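PDB 5EPD: glycerol trinitrate reductase from Agrobacterium tumefaciens, which probably reduces nitrate-ester explosives such as glycerol trinitrate as a flavin-dependent old yellow enzyme, and was crystallised here without its FMN. Local coordinates for residues A[193-198]-A[245-250]; A[273-278]-A[305-310]; A[280-285]-A[309-314]. All coordinates share one frame; numbering follows the deposited sequence.

Interaction 1: residues A[193-198]-A[245-250]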
ATOM      1  N   VAL A 193      -7.332  -4.376   5.938  1.00 35.77           N
ATOM      2  CA  VAL A 193      -6.762  -3.239   5.212  1.00 36.40           C
ATOM      3  C   VAL A 193      -5.331  -2.929   5.616  1.00 34.59           C
ATOM      4  O   VAL A 193      -4.852  -3.338   6.691  1.00 35.97           O
ATOM      5  CB  VAL A 193      -7.563  -1.948   5.434  1.00 37.43           C
ATOM      6  CG1 VAL A 193      -9.004  -2.136   4.970  1.00 37.36           C
ATOM      7  CG2 VAL A 193      -7.492  -1.524   6.902  1.00 38.47           C
ATOM      8  N   GLU A 194      -4.668  -2.174   4.746  1.00 31.49           N
ATOM      9  CA  GLU A 194      -3.328  -1.678   5.005  1.00 29.07           C
ATOM     10  C   GLU A 194      -3.317  -0.157   4.778  1.00 28.23           C
ATOM     11  O   GLU A 194      -3.455   0.318   3.675  1.00 28.20           O
ATOM     12  CB  GLU A 194      -2.311  -2.353   4.089  1.00 29.54           C
ATOM     13  CG  GLU A 194      -0.914  -1.868   4.385  1.00 32.37           C
ATOM     14  CD  GLU A 194       0.134  -2.491   3.520  1.00 33.37           C
ATOM     15  OE1 GLU A 194       0.652  -1.770   2.632  1.00 34.90           O
ATOM     16  OE2 GLU A 194       0.444  -3.682   3.746  1.00 35.52           O
ATOM     17  N   VAL A 195      -3.149   0.600   5.845  1.00 29.53           N
ATOM     18  CA  VAL A 195      -3.066   2.061   5.779  1.00 27.59           C
ATOM     19  C   VAL A 195      -1.781   2.441   5.021  1.00 27.23           C
ATOM     20  O   VAL A 195      -0.677   2.004   5.398  1.00 26.82           O
ATOM     21  CB  VAL A 195      -3.101   2.656   7.227  1.00 26.56           C
ATOM     22  CG1 VAL A 195      -2.855   4.168   7.241  1.00 27.35           C
ATOM     23  CG2 VAL A 195      -4.442   2.336   7.887  1.00 27.37           C
ATOM     24  N   HIS A 196      -1.898   3.225   3.948  1.00 26.26           N
ATOM     25  CA  HIS A 196      -0.675   3.650   3.240  1.00 26.68           C
ATOM     26  C   HIS A 196       0.023   4.830   3.992  1.00 27.80           C
ATOM     27  O   HIS A 196      -0.315   6.030   3.806  1.00 27.97           O
ATOM     28  CB  HIS A 196      -0.956   3.987   1.756  1.00 25.97           C
ATOM     29  CG  HIS A 196       0.261   3.926   0.864  1.00 24.22           C
ATOM     30  ND1 HIS A 196       1.558   3.912   1.345  1.00 23.28           N
ATOM     31  CD2 HIS A 196       0.363   3.901  -0.488  1.00 23.05           C
ATOM     32  CE1 HIS A 196       2.405   3.854   0.332  1.00 23.73           C
ATOM     33  NE2 HIS A 196       1.705   3.846  -0.794  1.00 23.01           N
ATOM     34  N   GLY A 197       1.000   4.471   4.837  1.00 26.48           N
ATOM     35  CA  GLY A 197       1.751   5.450   5.635  1.00 26.17           C
ATOM     36  C   GLY A 197       3.140   5.755   5.075  1.00 26.66           C
ATOM     37  O   GLY A 197       3.974   6.358   5.780  1.00 25.15           O
ATOM     38  N   ALA A 198       3.357   5.401   3.793  1.00 26.31           N
ATOM     39  CA  ALA A 198       4.692   5.412   3.142  1.00 24.73           C
ATOM     40  C   ALA A 198       4.729   6.203   1.851  1.00 24.98           C
ATOM     41  O   ALA A 198       3.709   6.759   1.396  1.00 25.57           O
ATOM     42  CB  ALA A 198       5.130   3.977   2.842  1.00 25.24           C
ATOM     43  N   THR A 245      -6.223  -4.763  10.779  1.00 40.61           N
ATOM     44  CA  THR A 245      -5.509  -3.532  10.433  1.00 39.25           C
ATOM     45  C   THR A 245      -3.993  -3.756  10.312  1.00 36.79           C
ATOM     46  O   THR A 245      -3.371  -4.377  11.178  1.00 36.02           O
ATOM     47  CB  THR A 245      -5.774  -2.418  11.461  1.00 38.54           C
ATOM     48  OG1 THR A 245      -7.187  -2.240  11.604  1.00 39.24           O
ATOM     49  CG2 THR A 245      -5.140  -1.084  11.019  1.00 38.60           C
ATOM     50  N   GLY A 246      -3.427  -3.267   9.208  1.00 33.40           N
ATOM     51  CA  GLY A 246      -1.985  -3.187   9.031  1.00 30.81           C
ATOM     52  C   GLY A 246      -1.665  -1.771   8.595  1.00 29.68           C
ATOM     53  O   GLY A 246      -2.567  -1.003   8.250  1.00 28.16           O
ATOM     54  N   ILE A 247      -0.385  -1.425   8.624  1.00 27.44           N
ATOM     55  CA  ILE A 247       0.070  -0.171   8.078  1.00 27.91           C
ATOM     56  C   ILE A 247       1.372  -0.461   7.338  1.00 28.68           C
ATOM     57  O   ILE A 247       2.125  -1.378   7.733  1.00 27.76           O
ATOM     58  CB  ILE A 247       0.270   0.877   9.204  1.00 29.14           C
ATOM     59  CG1 ILE A 247       0.613   2.241   8.635  1.00 28.98           C
ATOM     60  CG2 ILE A 247       1.359   0.437  10.177  1.00 29.98           C
ATOM     61  CD1 ILE A 247       0.683   3.306   9.697  1.00 29.96           C
ATOM     62  N   ARG A 248       1.613   0.290   6.255  1.00 27.49           N
ATOM     63  CA  ARG A 248       2.924   0.318   5.576  1.00 27.79           C
ATOM     64  C   ARG A 248       3.664   1.620   5.899  1.00 26.83           C
ATOM     65  O   ARG A 248       3.048   2.669   5.852  1.00 25.20           O
ATOM     66  CB  ARG A 248       2.731   0.229   4.058  1.00 29.69           C
ATOM     67  CG  ARG A 248       4.003  -0.015   3.256  1.00 31.69           C
ATOM     68  CD  ARG A 248       3.720  -0.217   1.757  1.00 33.77           C
ATOM     69  NE  ARG A 248       4.515  -1.316   1.182  1.00 37.58           N
ATOM     70  CZ  ARG A 248       4.934  -1.391  -0.086  1.00 40.70           C
ATOM     71  NH1 ARG A 248       4.662  -0.419  -0.943  1.00 39.52           N
ATOM     72  NH2 ARG A 248       5.651  -2.447  -0.504  1.00 43.34           N
ATOM     73  N   ILE A 249       4.973   1.540   6.193  1.00 26.39           N
ATOM     74  CA  ILE A 249       5.846   2.706   6.369  1.00 26.53           C
ATOM     75  C   ILE A 249       7.168   2.539   5.625  1.00 26.95           C
ATOM     76  O   ILE A 249       7.605   1.430   5.331  1.00 26.49           O
ATOM     77  CB  ILE A 249       6.202   2.968   7.856  1.00 27.76           C
ATOM     78  CG1 ILE A 249       6.991   1.783   8.428  1.00 29.96           C
ATOM     79  CG2 ILE A 249       4.928   3.221   8.652  1.00 27.98           C
ATOM     80  CD1 ILE A 249       7.392   1.879   9.884  1.00 30.16           C
ATOM     81  N   SER A 250       7.813   3.659   5.367  1.00 26.47           N
ATOM     82  CA  SER A 250       9.071   3.703   4.643  1.00 27.67           C
ATOM     83  C   SER A 250       9.974   4.748   5.321  1.00 28.11           C
ATOM     84  O   SER A 250      10.036   5.906   4.857  1.00 29.16           O
ATOM     85  CB  SER A 250       8.798   4.119   3.187  1.00 28.15           C
ATOM     86  OG  SER A 250       8.181   5.413   3.106  1.00 25.47           O
TER
HETATM   87  O   HOH W   1       6.682   6.449   5.998  1.00 22.68           O
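Val193 and Glu194 run alongside Thr245 and Gly246 as neighbouring parallel strands, the axes of 193-196 and 245-249 approaching to 4.2 Å with a 32° angle between their directions. They are the fourth and fifth strands of the eight-stranded TIM barrel. Backbone bonds alternate from strand to strand: Gly246 N gives to Val193 O, Val195 N to Gly246 O, and Arg248 N to Val195 O, the last at 3.0 Å and almost straight. The bond that follows, from Gly197 N to Arg248 O, is weak, with only 126° at the hydrogen. Beyond it water 1 carries the link, donating to Gly197 O at 2.7 Å and accepting from Ser250 N at 3.1 Å.

Side chains divide between two faces. On the outer one, beneath helix 227-240, Val195 CB meets Ile247 CG1 at 4.0 Å. The barrel interior holds Glu194 and Arg248. With CG anti to the backbone N (chi1 -178°) and the chain extended through chi2, Glu194 reaches along the neighbouring strand until OE1 lies 3.2 Å from Arg248 CB, touching the aliphatic stem of the arginine and not its charged end. OE1 stays 4.2 Å from Arg248 NE and well out of the guanidinium plane, so any attraction is probably electrostatic only, with no N-H aimed at the oxygen. The carboxylate is instead gripped from the next strand, where Tyr281 and His283 both bond OE2; Gln120 adds a weak bond to OE1. Farther along, Ala198 CB rests 3.4 Å from Ser250 OG, a hydroxyl that is hydrogen-bonded to the backbone N of Asn199.

Interaction 2: residues A[273-278]-A[305-310]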
ATOM      1  N   LYS A 273       3.998   3.547  19.280  1.00 38.52           N
ATOM      2  CA  LYS A 273       2.588   3.889  19.307  1.00 40.35           C
ATOM      3  C   LYS A 273       1.707   2.919  18.498  1.00 39.16           C
ATOM      4  O   LYS A 273       0.573   2.611  18.896  1.00 37.13           O
ATOM      5  CB  LYS A 273       2.430   5.317  18.809  1.00 43.58           C
ATOM      6  CG  LYS A 273       2.919   6.329  19.833  1.00 47.97           C
ATOM      7  CD  LYS A 273       1.854   6.527  20.909  1.00 51.95           C
ATOM      8  CE  LYS A 273       2.220   7.618  21.898  1.00 55.17           C
ATOM      9  NZ  LYS A 273       2.773   7.067  23.165  1.00 55.28           N
ATOM     10  N   LEU A 274       2.223   2.445  17.365  1.00 37.65           N
ATOM     11  CA  LEU A 274       1.485   1.466  16.566  1.00 38.83           C
ATOM     12  C   LEU A 274       1.340   0.190  17.353  1.00 36.83           C
ATOM     13  O   LEU A 274       0.251  -0.369  17.400  1.00 36.08           O
ATOM     14  CB  LEU A 274       2.170   1.170  15.231  1.00 39.52           C
ATOM     15  CG  LEU A 274       2.052   2.281  14.202  1.00 39.38           C
ATOM     16  CD1 LEU A 274       3.102   2.057  13.112  1.00 41.58           C
ATOM     17  CD2 LEU A 274       0.633   2.354  13.641  1.00 40.26           C
ATOM     18  N   ASP A 275       2.424  -0.264  17.979  1.00 36.18           N
ATOM     19  CA  ASP A 275       2.356  -1.472  18.788  1.00 38.31           C
ATOM     20  C   ASP A 275       1.328  -1.336  19.909  1.00 39.75           C
ATOM     21  O   ASP A 275       0.593  -2.284  20.216  1.00 38.52           O
ATOM     22  CB  ASP A 275       3.707  -1.804  19.391  1.00 41.85           C
ATOM     23  CG  ASP A 275       3.740  -3.192  20.000  1.00 43.32           C
ATOM     24  OD1 ASP A 275       3.287  -4.156  19.344  1.00 48.08           O
ATOM     25  OD2 ASP A 275       4.210  -3.325  21.141  1.00 45.50           O
ATOM     26  N   ALA A 276       1.270  -0.150  20.500  1.00 40.30           N
ATOM     27  CA  ALA A 276       0.326   0.133  21.570  1.00 43.52           C
ATOM     28  C   ALA A 276      -1.120  -0.015  21.114  1.00 45.39           C
ATOM     29  O   ALA A 276      -1.963  -0.435  21.908  1.00 48.52           O
ATOM     30  CB  ALA A 276       0.557   1.533  22.141  1.00 43.87           C
ATOM     31  N   LEU A 277      -1.409   0.334  19.854  1.00 44.04           N
ATOM     32  CA  LEU A 277      -2.766   0.175  19.292  1.00 42.16           C
ATOM     33  C   LEU A 277      -3.148  -1.293  19.036  1.00 42.66           C
ATOM     34  O   LEU A 277      -4.315  -1.589  18.763  1.00 45.03           O
ATOM     35  CB  LEU A 277      -2.915   0.975  17.994  1.00 41.29           C
ATOM     36  CG  LEU A 277      -3.011   2.489  18.145  1.00 40.79           C
ATOM     37  CD1 LEU A 277      -2.745   3.229  16.833  1.00 40.40           C
ATOM     38  CD2 LEU A 277      -4.384   2.836  18.692  1.00 41.43           C
ATOM     39  N   GLY A 278      -2.174  -2.203  19.099  1.00 41.21           N
ATOM     40  CA  GLY A 278      -2.443  -3.645  18.995  1.00 42.10           C
ATOM     41  C   GLY A 278      -2.641  -4.167  17.581  1.00 39.65           C
ATOM     42  O   GLY A 278      -3.108  -5.285  17.388  1.00 38.55           O
ATOM     43  N   ARG A 305      12.036  -4.830  17.080  1.00 36.23           N
ATOM     44  CA  ARG A 305      11.955  -5.044  18.518  1.00 37.57           C
ATOM     45  C   ARG A 305      10.712  -4.390  19.138  1.00 37.27           C
ATOM     46  O   ARG A 305      10.024  -4.988  19.953  1.00 37.78           O
ATOM     47  CB  ARG A 305      13.218  -4.513  19.187  1.00 43.40           C
ATOM     48  CG  ARG A 305      14.301  -5.561  19.304  1.00 48.07           C
ATOM     49  CD  ARG A 305      15.549  -5.013  19.967  1.00 52.23           C
ATOM     50  NE  ARG A 305      16.617  -4.891  18.980  1.00 57.16           N
ATOM     51  CZ  ARG A 305      17.146  -3.745  18.544  1.00 60.60           C
ATOM     52  NH1 ARG A 305      18.115  -3.787  17.627  1.00 60.48           N
ATOM     53  NH2 ARG A 305      16.736  -2.564  19.013  1.00 58.03           N
ATOM     54  N   ARG A 306      10.425  -3.160  18.732  1.00 37.14           N
ATOM     55  CA  ARG A 306       9.330  -2.384  19.304  1.00 37.10           C
ATOM     56  C   ARG A 306       7.976  -2.935  18.964  1.00 37.78           C
ATOM     57  O   ARG A 306       7.023  -2.731  19.711  1.00 41.62           O
ATOM     58  CB  ARG A 306       9.394  -0.949  18.812  1.00 37.23           C
ATOM     59  CG  ARG A 306      10.566  -0.213  19.392  1.00 37.79           C
ATOM     60  CD  ARG A 306      10.806   1.105  18.689  1.00 38.29           C
ATOM     61  NE  ARG A 306      12.132   1.601  19.030  1.00 37.67           N
ATOM     62  CZ  ARG A 306      12.448   2.153  20.195  1.00 35.82           C
ATOM     63  NH1 ARG A 306      11.530   2.319  21.139  1.00 35.61           N
ATOM     64  NH2 ARG A 306      13.682   2.563  20.401  1.00 34.56           N
ATOM     65  N   PHE A 307       7.871  -3.592  17.819  1.00 35.84           N
ATOM     66  CA  PHE A 307       6.584  -4.095  17.377  1.00 34.47           C
ATOM     67  C   PHE A 307       6.486  -5.581  17.748  1.00 33.62           C
ATOM     68  O   PHE A 307       7.359  -6.400  17.442  1.00 30.24           O
ATOM     69  CB  PHE A 307       6.364  -3.832  15.870  1.00 34.54           C
ATOM     70  CG  PHE A 307       4.924  -4.000  15.436  1.00 35.01           C
ATOM     71  CD1 PHE A 307       3.971  -3.003  15.709  1.00 33.84           C
ATOM     72  CD2 PHE A 307       4.509  -5.165  14.795  1.00 32.03           C
ATOM     73  CE1 PHE A 307       2.648  -3.170  15.331  1.00 32.75           C
ATOM     74  CE2 PHE A 307       3.186  -5.334  14.433  1.00 31.21           C
ATOM     75  CZ  PHE A 307       2.258  -4.343  14.695  1.00 32.41           C
ATOM     76  N   SER A 308       5.398  -5.917  18.420  1.00 35.84           N
ATOM     77  CA  SER A 308       5.261  -7.213  19.054  1.00 37.81           C
ATOM     78  C   SER A 308       4.486  -8.227  18.181  1.00 37.95           C
ATOM     79  O   SER A 308       4.411  -9.397  18.521  1.00 37.91           O
ATOM     80  CB  SER A 308       4.560  -7.020  20.409  1.00 37.62           C
ATOM     81  OG  SER A 308       3.151  -6.890  20.244  1.00 39.45           O
ATOM     82  N   ARG A 309       3.888  -7.772  17.087  1.00 38.87           N
ATOM     83  CA  ARG A 309       3.172  -8.651  16.154  1.00 40.07           C
ATOM     84  C   ARG A 309       3.980  -8.830  14.854  1.00 38.35           C
ATOM     85  O   ARG A 309       5.208  -8.690  14.857  1.00 35.89           O
ATOM     86  CB  ARG A 309       1.789  -8.052  15.874  1.00 44.07           C
ATOM     87  CG  ARG A 309       0.659  -8.610  16.716  1.00 48.54           C
ATOM     88  CD  ARG A 309       0.584  -7.983  18.088  1.00 50.52           C
ATOM     89  NE  ARG A 309      -0.623  -8.439  18.773  1.00 55.98           N
ATOM     90  CZ  ARG A 309      -1.304  -7.746  19.692  1.00 59.60           C
ATOM     91  NH1 ARG A 309      -0.943  -6.517  20.063  1.00 59.12           N
ATOM     92  NH2 ARG A 309      -2.376  -8.292  20.246  1.00 59.25           N
ATOM     93  N   THR A 310       3.291  -9.113  13.744  1.00 37.84           N
ATOM     94  CA  THR A 310       3.928  -9.332  12.431  1.00 36.44           C
ATOM     95  C   THR A 310       4.688  -8.140  11.822  1.00 36.85           C
ATOM     96  O   THR A 310       4.221  -6.987  11.823  1.00 37.54           O
ATOM     97  CB  THR A 310       2.883  -9.789  11.413  1.00 37.00           C
ATOM     98  OG1 THR A 310       2.172 -10.896  11.970  1.00 37.28           O
ATOM     99  CG2 THR A 310       3.520 -10.187  10.069  1.00 35.34           C
TER
HETATM  100  O   HOH W   2       1.175  -4.987  17.754  1.00 50.64           O
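Asp275 and Ser308 make the polar centre of this contact, which joins the C-terminal part of helix 263-276 to the loop that follows helix 300-306. Asp275 OD1 takes two bonds from one residue: Ser308 OG donates to its syn lone pair at 2.9 Å, while Ser308 N, also at 2.9 Å, comes from above the carboxylate plane, 62° out of it. A chi1 of -168° swings the Asp275 carboxylate off the helix toward this loop. Water 2 adds a third donor to OD1 at 2.8 Å and links weakly to Arg309 NH1.

Beside the polar group lies Phe307. Its ring has Asp275 OD1 over one face, 3.9 Å from CD1, and presents its edge to the backbone of Leu274, whose CB is 4.4 Å from CE1. Farther out, Arg309 bends back at chi2 so that NH1 comes 3.4 Å from Gly278 CA, with Gly278 O over a guanidinium face.

In the outer shell, Arg306 NH1 links the two helices through a salt bridge to Asp272 while its NE bonds Ser302 OG, and Phe307 and Leu274 both pack on Ile282 of the barrel wall. One carboxylate oxygen thus collects a hydroxyl, a backbone N-H and a water, an arrangement that would probably stabilise its negative charge and hold the loop after helix 300-306 against the neighbouring helix.

Interaction 3: residues A[280-285]-A[309-314]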
ATOM      1  N   ALA A 280      -2.432  -5.709  13.845  1.00 37.34           N
ATOM      2  CA  ALA A 280      -1.939  -6.986  13.326  1.00 36.13           C
ATOM      3  C   ALA A 280      -0.510  -6.933  12.743  1.00 36.18           C
ATOM      4  O   ALA A 280       0.255  -7.871  12.936  1.00 35.41           O
ATOM      5  CB  ALA A 280      -2.903  -7.522  12.274  1.00 35.63           C
ATOM      6  N   TYR A 281      -0.147  -5.868  12.025  1.00 35.21           N
ATOM      7  CA  TYR A 281       1.169  -5.848  11.392  1.00 34.61           C
ATOM      8  C   TYR A 281       1.663  -4.490  10.933  1.00 33.99           C
ATOM      9  O   TYR A 281       0.878  -3.594  10.625  1.00 32.95           O
ATOM     10  CB  TYR A 281       1.193  -6.814  10.194  1.00 34.11           C
ATOM     11  CG  TYR A 281       0.506  -6.334   8.928  1.00 33.42           C
ATOM     12  CD1 TYR A 281       1.116  -5.414   8.085  1.00 33.27           C
ATOM     13  CD2 TYR A 281      -0.738  -6.843   8.551  1.00 34.88           C
ATOM     14  CE1 TYR A 281       0.498  -4.998   6.909  1.00 36.11           C
ATOM     15  CE2 TYR A 281      -1.358  -6.451   7.366  1.00 34.38           C
ATOM     16  CZ  TYR A 281      -0.737  -5.528   6.549  1.00 34.11           C
ATOM     17  OH  TYR A 281      -1.343  -5.123   5.385  1.00 31.59           O
ATOM     18  N   ILE A 282       2.990  -4.369  10.879  1.00 33.47           N
ATOM     19  CA  ILE A 282       3.636  -3.290  10.156  1.00 33.36           C
ATOM     20  C   ILE A 282       4.320  -3.873   8.919  1.00 31.52           C
ATOM     21  O   ILE A 282       4.803  -5.005   8.919  1.00 27.54           O
ATOM     22  CB  ILE A 282       4.639  -2.470  11.020  1.00 35.82           C
ATOM     23  CG1 ILE A 282       5.736  -3.360  11.628  1.00 36.65           C
ATOM     24  CG2 ILE A 282       3.892  -1.691  12.107  1.00 37.82           C
ATOM     25  CD1 ILE A 282       6.809  -2.584  12.358  1.00 38.36           C
ATOM     26  N   HIS A 283       4.331  -3.070   7.863  1.00 32.31           N
ATOM     27  CA  HIS A 283       4.902  -3.437   6.569  1.00 31.41           C
ATOM     28  C   HIS A 283       5.968  -2.373   6.255  1.00 31.27           C
ATOM     29  O   HIS A 283       5.657  -1.202   5.988  1.00 30.83           O
ATOM     30  CB  HIS A 283       3.770  -3.444   5.524  1.00 31.21           C
ATOM     31  CG  HIS A 283       4.181  -3.889   4.156  1.00 30.90           C
ATOM     32  ND1 HIS A 283       3.256  -4.225   3.191  1.00 30.99           N
ATOM     33  CD2 HIS A 283       5.401  -4.066   3.589  1.00 31.12           C
ATOM     34  CE1 HIS A 283       3.887  -4.589   2.086  1.00 32.40           C
ATOM     35  NE2 HIS A 283       5.189  -4.498   2.301  1.00 33.08           N
ATOM     36  N   VAL A 284       7.224  -2.774   6.285  1.00 30.16           N
ATOM     37  CA  VAL A 284       8.300  -1.804   6.237  1.00 32.81           C
ATOM     38  C   VAL A 284       9.057  -1.931   4.920  1.00 32.57           C
ATOM     39  O   VAL A 284       9.586  -3.005   4.589  1.00 32.06           O
ATOM     40  CB  VAL A 284       9.259  -1.938   7.459  1.00 34.62           C
ATOM     41  CG1 VAL A 284      10.359  -0.876   7.412  1.00 34.78           C
ATOM     42  CG2 VAL A 284       8.470  -1.838   8.771  1.00 35.31           C
ATOM     43  N   VAL A 285       9.074  -0.816   4.182  1.00 32.30           N
ATOM     44  CA  VAL A 285       9.874  -0.653   2.987  1.00 33.49           C
ATOM     45  C   VAL A 285      11.279  -0.284   3.498  1.00 38.43           C
ATOM     46  O   VAL A 285      11.460   0.797   4.082  1.00 39.59           O
ATOM     47  CB  VAL A 285       9.301   0.478   2.106  1.00 31.41           C
ATOM     48  CG1 VAL A 285      10.197   0.714   0.909  1.00 31.23           C
ATOM     49  CG2 VAL A 285       7.862   0.166   1.672  1.00 29.76           C
ATOM     50  N   ARG A 309       3.888  -7.772  17.087  1.00 38.87           N
ATOM     51  CA  ARG A 309       3.172  -8.651  16.154  1.00 40.07           C
ATOM     52  C   ARG A 309       3.980  -8.830  14.854  1.00 38.35           C
ATOM     53  O   ARG A 309       5.208  -8.690  14.857  1.00 35.89           O
ATOM     54  CB  ARG A 309       1.789  -8.052  15.874  1.00 44.07           C
ATOM     55  CG  ARG A 309       0.659  -8.610  16.716  1.00 48.54           C
ATOM     56  CD  ARG A 309       0.584  -7.983  18.088  1.00 50.52           C
ATOM     57  NE  ARG A 309      -0.623  -8.439  18.773  1.00 55.98           N
ATOM     58  CZ  ARG A 309      -1.304  -7.746  19.692  1.00 59.60           C
ATOM     59  NH1 ARG A 309      -0.943  -6.517  20.063  1.00 59.12           N
ATOM     60  NH2 ARG A 309      -2.376  -8.292  20.246  1.00 59.25           N
ATOM     61  N   THR A 310       3.291  -9.113  13.744  1.00 37.84           N
ATOM     62  CA  THR A 310       3.928  -9.332  12.431  1.00 36.44           C
ATOM     63  C   THR A 310       4.688  -8.140  11.822  1.00 36.85           C
ATOM     64  O   THR A 310       4.221  -6.987  11.823  1.00 37.54           O
ATOM     65  CB  THR A 310       2.883  -9.789  11.413  1.00 37.00           C
ATOM     66  OG1 THR A 310       2.172 -10.896  11.970  1.00 37.28           O
ATOM     67  CG2 THR A 310       3.520 -10.187  10.069  1.00 35.34           C
ATOM     68  N   TYR A 311       5.873  -8.450  11.300  1.00 36.19           N
ATOM     69  CA  TYR A 311       6.671  -7.510  10.509  1.00 34.59           C
ATOM     70  C   TYR A 311       6.680  -8.088   9.081  1.00 31.89           C
ATOM     71  O   TYR A 311       7.073  -9.239   8.855  1.00 28.65           O
ATOM     72  CB  TYR A 311       8.067  -7.413  11.108  1.00 32.37           C
ATOM     73  CG  TYR A 311       9.021  -6.388  10.518  1.00 33.71           C
ATOM     74  CD1 TYR A 311       9.597  -6.554   9.243  1.00 33.23           C
ATOM     75  CD2 TYR A 311       9.434  -5.289  11.280  1.00 33.75           C
ATOM     76  CE1 TYR A 311      10.524  -5.620   8.747  1.00 33.94           C
ATOM     77  CE2 TYR A 311      10.356  -4.362  10.798  1.00 33.82           C
ATOM     78  CZ  TYR A 311      10.904  -4.519   9.544  1.00 33.96           C
ATOM     79  OH  TYR A 311      11.816  -3.569   9.118  1.00 35.08           O
ATOM     80  N   ILE A 312       6.157  -7.311   8.142  1.00 30.31           N
ATOM     81  CA  ILE A 312       6.286  -7.634   6.734  1.00 29.70           C
ATOM     82  C   ILE A 312       7.429  -6.797   6.168  1.00 30.59           C
ATOM     83  O   ILE A 312       7.370  -5.550   6.176  1.00 32.29           O
ATOM     84  CB  ILE A 312       5.004  -7.319   5.948  1.00 28.90           C
ATOM     85  CG1 ILE A 312       3.802  -7.995   6.617  1.00 28.44           C
ATOM     86  CG2 ILE A 312       5.169  -7.741   4.489  1.00 28.38           C
ATOM     87  CD1 ILE A 312       2.479  -7.771   5.912  1.00 28.43           C
ATOM     88  N   ALA A 313       8.469  -7.478   5.697  1.00 29.76           N
ATOM     89  CA  ALA A 313       9.605  -6.819   5.071  1.00 30.53           C
ATOM     90  C   ALA A 313       9.488  -6.766   3.530  1.00 32.98           C
ATOM     91  O   ALA A 313       9.051  -7.728   2.878  1.00 31.36           O
ATOM     92  CB  ALA A 313      10.888  -7.517   5.490  1.00 31.76           C
ATOM     93  N   ASN A 314       9.872  -5.626   2.955  1.00 36.95           N
ATOM     94  CA  ASN A 314       9.851  -5.458   1.516  1.00 38.98           C
ATOM     95  C   ASN A 314      11.236  -5.094   0.966  1.00 39.42           C
ATOM     96  O   ASN A 314      11.692  -3.976   1.162  1.00 41.36           O
ATOM     97  CB  ASN A 314       8.798  -4.410   1.150  1.00 40.03           C
ATOM     98  CG  ASN A 314       8.696  -4.189  -0.345  1.00 41.63           C
ATOM     99  OD1 ASN A 314       9.008  -3.115  -0.839  1.00 48.21           O
ATOM    100  ND2 ASN A 314       8.291  -5.207  -1.071  1.00 41.74           N
TER
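Strands six and seven of the TIM barrel meet here: Tyr281 to Val284 pair in parallel with Thr310 to Ala313, their axes 4.7 Å apart at closest approach and 19° from parallel. Ile312 is held from both of its peptide groups. Its N gives to Ile282 O at 2.8 Å, with 179° at the hydrogen, and its O receives Val284 N at 2.8 Å. Ile282 N to Thr310 O and Asn314 N to Val284 O extend the pairing either way.

On the barrel interior Ile312 spans two rings of the partner strand, one branch to each. Its CG1 lies opposite the carbonyl carbon, beside the backbone N (chi1 -53°), which carries CD1 over a face of Tyr281, 3.7 Å from the ring centroid, while CG2 lies over the centre of the His283 ring at 3.9 Å. Both are CH-pi contacts. Asn314 CB touches the imidazole at its edge, 3.8 Å from NE2. On the outward face, Val284 CG2 makes an off-centre CH-pi contact with Tyr311, 4.1 Å from the centroid, and Ile282 CD1 meets the same ring obliquely at CD2.

Tyr311 OH is bonded to Glu286, just past the strand, while the polar ends of Tyr281 and His283 are anchored on Glu194. Methyl groups over both ring faces, together with that anchorage, would probably limit how far the two rings can turn.

In the fold
Following the chain from the N terminus, interaction 1 comes first: strand 193-196 leads through helix 227-240 and back to strand 245-249, closing a beta-alpha-beta crossover. Helix 263-276 follows, and with it interaction 2 opens; interaction 3 opens directly after, at strand 281-284. Interaction 2 also closes first, so the two loops interleave, neither enclosing the other, and share Arg309 and Thr310. Interactions 1 and 3 are adjacent in the sheet, joined between Ile247 O and His283 N. Interaction 2 touches both, through Leu274 CD1 against Ile247 CG2 and Phe307 CE2 against Tyr281 CA. Together they tie strands four to seven to two of their covering helices.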